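Local coordinates for protein cytochrome P450 (Zobellia galactanivorans, PDB 6G5O) that belongs to the cytochrome P450 family of heme proteins, holding an iron protoporphyrin IX within a largely helical fold, at residues A[60-63]-A[64-68]; A[211-214]-A[215-219]. All blocks are in the same frame, centred on the assembly; numbering follows the deposited sequence.

Interaction 1: A[60-63]-A[64-68]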
ATOM      1  N   PRO A  60     -10.279  -5.442   8.702  1.00 52.53           N
ATOM      2  CA  PRO A  60     -11.458  -6.283   8.981  1.00 52.74           C
ATOM      3  C   PRO A  60     -12.016  -7.048   7.782  1.00 54.22           C
ATOM      4  O   PRO A  60     -11.997  -6.525   6.656  1.00 57.96           O
ATOM      5  CB  PRO A  60     -12.501  -5.256   9.433  1.00 55.35           C
ATOM      6  CG  PRO A  60     -12.105  -3.991   8.753  1.00 55.50           C
ATOM      7  CD  PRO A  60     -10.607  -4.007   8.727  1.00 54.25           C
ATOM      8  N   SER A  61     -12.498  -8.274   8.030  1.00 50.42           N
ATOM      9  CA  SER A  61     -13.190  -9.074   7.010  1.00 51.18           C
ATOM     10  C   SER A  61     -14.250  -8.280   6.283  1.00 52.75           C
ATOM     11  O   SER A  61     -14.900  -7.397   6.860  1.00 51.11           O
ATOM     12  CB  SER A  61     -13.851 -10.293   7.613  1.00 52.57           C
ATOM     13  OG  SER A  61     -14.519 -11.029   6.611  1.00 55.33           O
ATOM     14  N   GLU A  62     -14.389  -8.591   4.996  1.00 51.24           N
ATOM     15  CA  GLU A  62     -15.260  -7.864   4.070  1.00 50.41           C
ATOM     16  C   GLU A  62     -16.284  -8.808   3.436  1.00 50.86           C
ATOM     17  O   GLU A  62     -16.932  -8.423   2.466  1.00 46.13           O
ATOM     18  CB  GLU A  62     -14.440  -7.221   2.928  1.00 47.75           C
ATOM     19  CG  GLU A  62     -13.549  -6.036   3.320  1.00 48.82           C
ATOM     20  CD  GLU A  62     -12.644  -5.508   2.194  1.00 45.55           C
ATOM     21  OE1 GLU A  62     -12.508  -6.141   1.116  1.00 42.16           O
ATOM     22  OE2 GLU A  62     -12.056  -4.430   2.396  1.00 42.13           O
ATOM     23  N   VAL A  63     -16.419 -10.039   3.947  1.00 50.40           N
ATOM     24  CA  VAL A  63     -17.434 -10.997   3.461  1.00 55.67           C
ATOM     25  C   VAL A  63     -18.858 -10.409   3.325  1.00 54.78           C
ATOM     26  O   VAL A  63     -19.614 -10.798   2.446  1.00 55.82           O
ATOM     27  CB  VAL A  63     -17.495 -12.249   4.389  1.00 59.03           C
ATOM     28  CG1 VAL A  63     -18.777 -13.075   4.197  1.00 65.12           C
ATOM     29  CG2 VAL A  63     -16.257 -13.114   4.177  1.00 55.82           C
ATOM     30  N   ASP A  64     -19.218  -9.486   4.208  1.00 52.63           N
ATOM     31  CA  ASP A  64     -20.576  -9.004   4.263  1.00 58.33           C
ATOM     32  C   ASP A  64     -20.802  -7.833   3.328  1.00 58.26           C
ATOM     33  O   ASP A  64     -21.959  -7.453   3.095  1.00 58.53           O
ATOM     34  CB  ASP A  64     -20.966  -8.658   5.715  1.00 61.53           C
ATOM     35  CG  ASP A  64     -21.155  -9.918   6.590  1.00 65.48           C
ATOM     36  OD1 ASP A  64     -21.342 -11.028   6.015  1.00 64.48           O
ATOM     37  OD2 ASP A  64     -21.110  -9.794   7.847  1.00 66.90           O
ATOM     38  N   ILE A  65     -19.717  -7.280   2.779  1.00 54.30           N
ATOM     39  CA  ILE A  65     -19.828  -6.111   1.905  1.00 48.26           C
ATOM     40  C   ILE A  65     -19.566  -6.375   0.438  1.00 45.95           C
ATOM     41  O   ILE A  65     -19.833  -5.497  -0.366  1.00 48.41           O
ATOM     42  CB  ILE A  65     -18.987  -4.904   2.354  1.00 53.41           C
ATOM     43  CG1 ILE A  65     -17.485  -5.068   2.021  1.00 58.05           C
ATOM     44  CG2 ILE A  65     -19.189  -4.639   3.831  1.00 53.64           C
ATOM     45  CD1 ILE A  65     -16.691  -3.772   2.151  1.00 57.54           C
ATOM     46  N   ARG A  66     -19.078  -7.554   0.064  1.00 43.40           N
ATOM     47  CA  ARG A  66     -18.811  -7.803  -1.346  1.00 43.16           C
ATOM     48  C   ARG A  66     -18.811  -9.278  -1.684  1.00 40.52           C
ATOM     49  O   ARG A  66     -18.534 -10.102  -0.846  1.00 42.56           O
ATOM     50  CB  ARG A  66     -17.474  -7.149  -1.776  1.00 42.86           C
ATOM     51  CG  ARG A  66     -16.191  -7.858  -1.314  1.00 40.14           C
ATOM     52  CD  ARG A  66     -14.921  -7.037  -1.714  1.00 40.66           C
ATOM     53  NE  ARG A  66     -13.674  -7.443  -1.061  1.00 38.12           N
ATOM     54  CZ  ARG A  66     -12.921  -8.503  -1.387  1.00 40.42           C
ATOM     55  NH1 ARG A  66     -13.263  -9.315  -2.394  1.00 40.39           N
ATOM     56  NH2 ARG A  66     -11.805  -8.765  -0.685  1.00 38.24           N
ATOM     57  N   ASP A  67     -19.112  -9.567  -2.945  1.00 42.56           N
ATOM     58  CA  ASP A  67     -19.244 -10.911  -3.468  1.00 42.33           C
ATOM     59  C   ASP A  67     -18.131 -11.245  -4.487  1.00 41.27           C
ATOM     60  O   ASP A  67     -17.815 -12.396  -4.718  1.00 42.68           O
ATOM     61  CB  ASP A  67     -20.617 -11.013  -4.180  1.00 42.22           C
ATOM     62  N   THR A  68     -17.564 -10.229  -5.129  1.00 42.73           N
ATOM     63  CA  THR A  68     -16.626 -10.422  -6.238  1.00 40.63           C
ATOM     64  C   THR A  68     -15.173 -10.740  -5.805  1.00 38.53           C
ATOM     65  O   THR A  68     -14.539  -9.982  -5.036  1.00 39.08           O
ATOM     66  CB  THR A  68     -16.591  -9.149  -7.090  1.00 45.54           C
ATOM     67  OG1 THR A  68     -17.929  -8.790  -7.469  1.00 47.36           O
ATOM     68  CG2 THR A  68     -15.707  -9.314  -8.338  1.00 43.02           C
TER
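Glu62 OE1 is gripped by two nitrogens of Arg66: NE at 2.8 Å, in a nearly straight salt-bridged hydrogen bond (167° at the hydrogen), and NH2 at 3.3 Å, in a weak one. The pair closes over a type I beta turn spanning Glu62 to Ile65, identified by the helical backbone angles of Val63 and Asp64 and by the Ile65 N to Glu62 O bond of 3.0 Å. Arg66 N adds a weak second bond to Glu62 O. The carboxylate and guanidinium planes stand 83° apart: OE1 lies in the guanidinium plane, at its edge, while Arg66 NE reaches OE1 on its anti side, out of the carboxylate plane. In Arg66, CG sits between the backbone N and carbonyl carbon (chi1 75°), and the extended chain from CG to NE runs back toward Glu62. Glu74 completes a second salt bridge at Arg66 NH2, and Tyr173 of helix 169-185 packs on both Ile65 and Arg66. Side chains also meet through hydrocarbon: Ile65 CG1 lies 3.8 Å from Glu62 CB, and Ile65 CD1 meets Glu62 CG at 4.0 Å.

Interaction 2: A[211-214]-A[215-219]. With HEM (protoporphyrin IX containing Fe), chain C.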
ATOM      1  N   LYS A 211     -13.531  -6.794 -13.211  1.00 29.19           N
ATOM      2  CA  LYS A 211     -13.958  -6.077 -12.031  1.00 29.87           C
ATOM      3  C   LYS A 211     -13.109  -6.487 -10.823  1.00 30.02           C
ATOM      4  O   LYS A 211     -12.749  -5.659  -9.977  1.00 26.75           O
ATOM      5  CB  LYS A 211     -15.438  -6.357 -11.773  1.00 31.64           C
ATOM      6  CG  LYS A 211     -16.021  -5.666 -10.555  1.00 33.07           C
ATOM      7  CD  LYS A 211     -17.480  -6.050 -10.360  1.00 38.47           C
ATOM      8  CE  LYS A 211     -18.052  -5.451  -9.072  1.00 42.57           C
ATOM      9  NZ  LYS A 211     -19.535  -5.528  -9.021  1.00 46.82           N
ATOM     10  N   GLY A 212     -12.810  -7.787 -10.754  1.00 29.58           N
ATOM     11  CA  GLY A 212     -11.890  -8.354  -9.769  1.00 29.28           C
ATOM     12  C   GLY A 212     -10.499  -7.686  -9.719  1.00 28.26           C
ATOM     13  O   GLY A 212      -9.971  -7.426  -8.633  1.00 25.75           O
ATOM     14  N   VAL A 213      -9.941  -7.387 -10.884  1.00 25.92           N
ATOM     15  CA  VAL A 213      -8.678  -6.706 -10.961  1.00 26.53           C
ATOM     16  C   VAL A 213      -8.821  -5.226 -10.613  1.00 26.16           C
ATOM     17  O   VAL A 213      -7.967  -4.649  -9.937  1.00 22.18           O
ATOM     18  CB  VAL A 213      -8.086  -6.796 -12.387  1.00 27.18           C
ATOM     19  CG1 VAL A 213      -6.739  -6.050 -12.458  1.00 25.68           C
ATOM     20  CG2 VAL A 213      -7.935  -8.266 -12.796  1.00 26.44           C
ATOM     21  N   MET A 214      -9.888  -4.614 -11.120  1.00 26.43           N
ATOM     22  CA  MET A 214     -10.047  -3.162 -11.013  1.00 26.77           C
ATOM     23  C   MET A 214     -10.447  -2.665  -9.628  1.00 26.35           C
ATOM     24  O   MET A 214      -9.886  -1.658  -9.139  1.00 24.61           O
ATOM     25  CB  MET A 214     -10.987  -2.639 -12.085  1.00 26.52           C
ATOM     26  CG  MET A 214     -10.467  -2.737 -13.501  1.00 27.84           C
ATOM     27  SD  MET A 214      -8.812  -2.050 -13.749  1.00 29.70           S
ATOM     28  CE  MET A 214      -9.142  -0.341 -13.227  1.00 31.35           C
ATOM     29  N   VAL A 215     -11.343  -3.379  -8.948  1.00 26.22           N
ATOM     30  CA  VAL A 215     -11.665  -3.004  -7.559  1.00 27.20           C
ATOM     31  C   VAL A 215     -10.420  -3.112  -6.657  1.00 28.77           C
ATOM     32  O   VAL A 215     -10.169  -2.262  -5.781  1.00 31.12           O
ATOM     33  CB  VAL A 215     -12.773  -3.895  -6.947  1.00 30.95           C
ATOM     34  CG1 VAL A 215     -12.932  -3.600  -5.446  1.00 31.41           C
ATOM     35  CG2 VAL A 215     -14.097  -3.699  -7.668  1.00 31.99           C
ATOM     36  N   LEU A 216      -9.682  -4.206  -6.829  1.00 27.00           N
ATOM     37  CA  LEU A 216      -8.449  -4.414  -6.105  1.00 26.41           C
ATOM     38  C   LEU A 216      -7.462  -3.313  -6.356  1.00 26.13           C
ATOM     39  O   LEU A 216      -6.828  -2.848  -5.441  1.00 24.85           O
ATOM     40  CB  LEU A 216      -7.824  -5.733  -6.497  1.00 28.45           C
ATOM     41  CG  LEU A 216      -6.385  -5.996  -6.045  1.00 28.87           C
ATOM     42  CD1 LEU A 216      -6.270  -6.080  -4.517  1.00 30.05           C
ATOM     43  CD2 LEU A 216      -5.899  -7.273  -6.749  1.00 30.42           C
ATOM     44  N   THR A 217      -7.334  -2.922  -7.605  1.00 25.49           N
ATOM     45  CA  THR A 217      -6.424  -1.858  -7.991  1.00 27.39           C
ATOM     46  C   THR A 217      -6.747  -0.484  -7.344  1.00 31.23           C
ATOM     47  O   THR A 217      -5.836   0.211  -6.869  1.00 26.57           O
ATOM     48  CB  THR A 217      -6.373  -1.760  -9.526  1.00 24.93           C
ATOM     49  OG1 THR A 217      -5.860  -2.996 -10.038  1.00 22.62           O
ATOM     50  CG2 THR A 217      -5.490  -0.656  -9.967  1.00 25.52           C
ATOM     51  N   PHE A 218      -8.025  -0.087  -7.345  1.00 31.96           N
ATOM     52  CA  PHE A 218      -8.452   1.131  -6.651  1.00 30.21           C
ATOM     53  C   PHE A 218      -8.247   1.051  -5.156  1.00 31.12           C
ATOM     54  O   PHE A 218      -7.773   2.019  -4.536  1.00 33.05           O
ATOM     55  CB  PHE A 218      -9.924   1.460  -6.896  1.00 29.07           C
ATOM     56  CG  PHE A 218     -10.148   2.252  -8.124  1.00 28.27           C
ATOM     57  CD1 PHE A 218     -10.301   1.624  -9.334  1.00 26.40           C
ATOM     58  CD2 PHE A 218     -10.143   3.639  -8.077  1.00 26.40           C
ATOM     59  CE1 PHE A 218     -10.480   2.377 -10.492  1.00 27.27           C
ATOM     60  CE2 PHE A 218     -10.351   4.395  -9.228  1.00 26.61           C
ATOM     61  CZ  PHE A 218     -10.517   3.763 -10.443  1.00 27.30           C
ATOM     62  N   ALA A 219      -8.581  -0.083  -4.567  1.00 30.17           N
ATOM     63  CA  ALA A 219      -8.521  -0.186  -3.116  1.00 30.00           C
ATOM     64  C   ALA A 219      -7.103  -0.368  -2.535  1.00 30.29           C
ATOM     65  O   ALA A 219      -6.809   0.134  -1.454  1.00 37.62           O
ATOM     66  CB  ALA A 219      -9.427  -1.315  -2.638  1.00 31.25           C
TER
HETATM   67  CHA HEM C 401      -0.412  -6.648  -2.784  1.00 18.88           C
HETATM   68  CHB HEM C 401       1.439  -3.263   0.124  1.00 19.82           C
HETATM   69  CHC HEM C 401       0.528   0.120  -3.181  1.00 20.18           C
HETATM   70  CHD HEM C 401      -1.855  -3.112  -5.786  1.00 19.21           C
HETATM   71  C1A HEM C 401       0.192  -6.015  -1.720  1.00 19.44           C
HETATM   72  C2A HEM C 401       0.663  -6.666  -0.543  1.00 20.26           C
HETATM   73  C3A HEM C 401       1.174  -5.723   0.233  1.00 19.80           C
HETATM   74  C4A HEM C 401       1.031  -4.469  -0.402  1.00 21.18           C
HETATM   75  CMA HEM C 401       1.801  -5.989   1.562  1.00 22.17           C
HETATM   76  CAA HEM C 401       0.667  -8.156  -0.205  1.00 23.75           C
HETATM   77  CBA HEM C 401      -0.735  -8.600   0.181  1.00 26.26           C
HETATM   78  CGA HEM C 401      -0.792 -10.091   0.425  1.00 30.25           C
HETATM   79  O1A HEM C 401      -1.873 -10.666   0.333  1.00 30.69           O
HETATM   80  O2A HEM C 401       0.211 -10.775   0.699  1.00 30.72           O
HETATM   81  C1B HEM C 401       1.350  -2.051  -0.530  1.00 18.35           C
HETATM   82  C2B HEM C 401       1.957  -0.886  -0.018  1.00 19.74           C
HETATM   83  C3B HEM C 401       1.692   0.106  -0.934  1.00 20.87           C
HETATM   84  C4B HEM C 401       0.914  -0.557  -2.029  1.00 19.42           C
HETATM   85  CMB HEM C 401       2.678  -0.759   1.290  1.00 20.54           C
HETATM   86  CAB HEM C 401       2.073   1.513  -1.019  1.00 22.72           C
HETATM   87  CBB HEM C 401       2.961   2.119  -0.255  1.00 25.57           C
HETATM   88  C1C HEM C 401      -0.198  -0.449  -4.194  1.00 20.54           C
HETATM   89  C2C HEM C 401      -0.772   0.243  -5.259  1.00 20.90           C
HETATM   90  C3C HEM C 401      -1.504  -0.666  -5.980  1.00 21.01           C
HETATM   91  C4C HEM C 401      -1.331  -1.920  -5.339  1.00 20.55           C
HETATM   92  CMC HEM C 401      -0.618   1.698  -5.573  1.00 22.16           C
HETATM   93  CAC HEM C 401      -2.267  -0.445  -7.216  1.00 22.33           C
HETATM   94  CBC HEM C 401      -2.431   0.696  -7.878  1.00 22.76           C
HETATM   95  C1D HEM C 401      -1.585  -4.351  -5.181  1.00 18.24           C
HETATM   96  C2D HEM C 401      -2.059  -5.619  -5.764  1.00 19.17           C
HETATM   97  C3D HEM C 401      -1.649  -6.612  -4.957  1.00 19.33           C
HETATM   98  C4D HEM C 401      -0.969  -5.936  -3.846  1.00 18.33           C
HETATM   99  CMD HEM C 401      -2.799  -5.736  -7.053  1.00 17.99           C
HETATM  100  CAD HEM C 401      -1.894  -8.097  -5.149  1.00 20.49           C
HETATM  101  CBD HEM C 401      -0.731  -8.885  -5.774  1.00 19.58           C
HETATM  102  CGD HEM C 401      -1.124 -10.360  -5.986  1.00 21.83           C
HETATM  103  O1D HEM C 401      -2.161 -10.851  -5.417  1.00 25.16           O
HETATM  104  O2D HEM C 401      -0.443 -11.146  -6.731  1.00 20.64           O
HETATM  105  NA  HEM C 401       0.385  -4.648  -1.597  1.00 19.16           N
HETATM  106  NB  HEM C 401       0.744  -1.816  -1.695  1.00 18.67           N
HETATM  107  NC  HEM C 401      -0.558  -1.749  -4.223  1.00 18.91           N
HETATM  108  ND  HEM C 401      -0.941  -4.610  -4.054  1.00 19.42           N
HETATM  109 FE   HEM C 401      -0.126  -3.299  -2.925  1.00 22.50          FE
HETATM  110  O   HOH W   1      -1.919  -2.939  -1.615  1.00 32.98           O
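Residues 211-219 form continuous alpha helix, as the run of i to i+4 bonds attests: Val215 N to Lys211 O (2.9 Å, 173° at the hydrogen), Thr217 N to Val213 O, Phe218 N to Met214 O and Ala219 N to Val215 O. Sequence and place over the heme are consistent with its belonging to the N-terminal half of the long helix that passes over the heme in P450s. Val213 O takes two donors from one residue, Thr217 N and Thr217 OG1, which come from opposite faces of the carbonyl plane. The hydroxyl bond is the shorter, 2.7 Å from OG1 to Val213 O, and it forms because OG1 is turned beside Thr217 N (chi1 -62°). That same rotation places CG2 on the heme side, 3.9 Å from the heme vinyl carbon CBC. One residue earlier, Leu216 CD2 meets the heme methyl CMD at 3.5 Å. On a different face, Met214 curls at both chi2 and chi3, bringing CE to 4.1 Å from Phe218 CE1 as the two side chains cross. Met214 O, which accepts Phe218 N, also lies in the plane of that residue's ring, at its edge, CD1 3.3 Å away. Trp149 meets that ring edge-to-face, and helices 169-185 and 191-196 also pack on Met214 and Phe218. Lys211 and Val215 run side by side, CG to CG2 at 4.0 Å. The Thr217 hydroxyl is engaged with Val213 O, and although backbone Thr217 O comes closer to heme CBC (3.6 Å), Leu216 CD2 and Thr217 CG2 meet the porphyrin substituents as hydrocarbon: the side-chain part of the contact is van der Waals packing.

Interaction 1 leads, at its C-terminal end, into packing against interaction 2: Thr68 OG1 lies 3.7 Å from Lys211 CE, and Thr68 CG2 is 4.1 Å from Gly212 N. Thr68, the last residue of 60-68, therefore packs on the early part of helix 207-220, although the two centres are about 14 Å apart. Tyr173 of helix 169-185 is a shared neighbour, touching Ile65 and Arg66 in one contact and Val215 in the other. Their relation to the heme differs. Leu216 and Thr217 belong to its pocket, whereas the Arg66 side chain remains about 10 Å from it. The iron, bound by a water at 2.2 Å and by one further atom from outside these segments, touches neither.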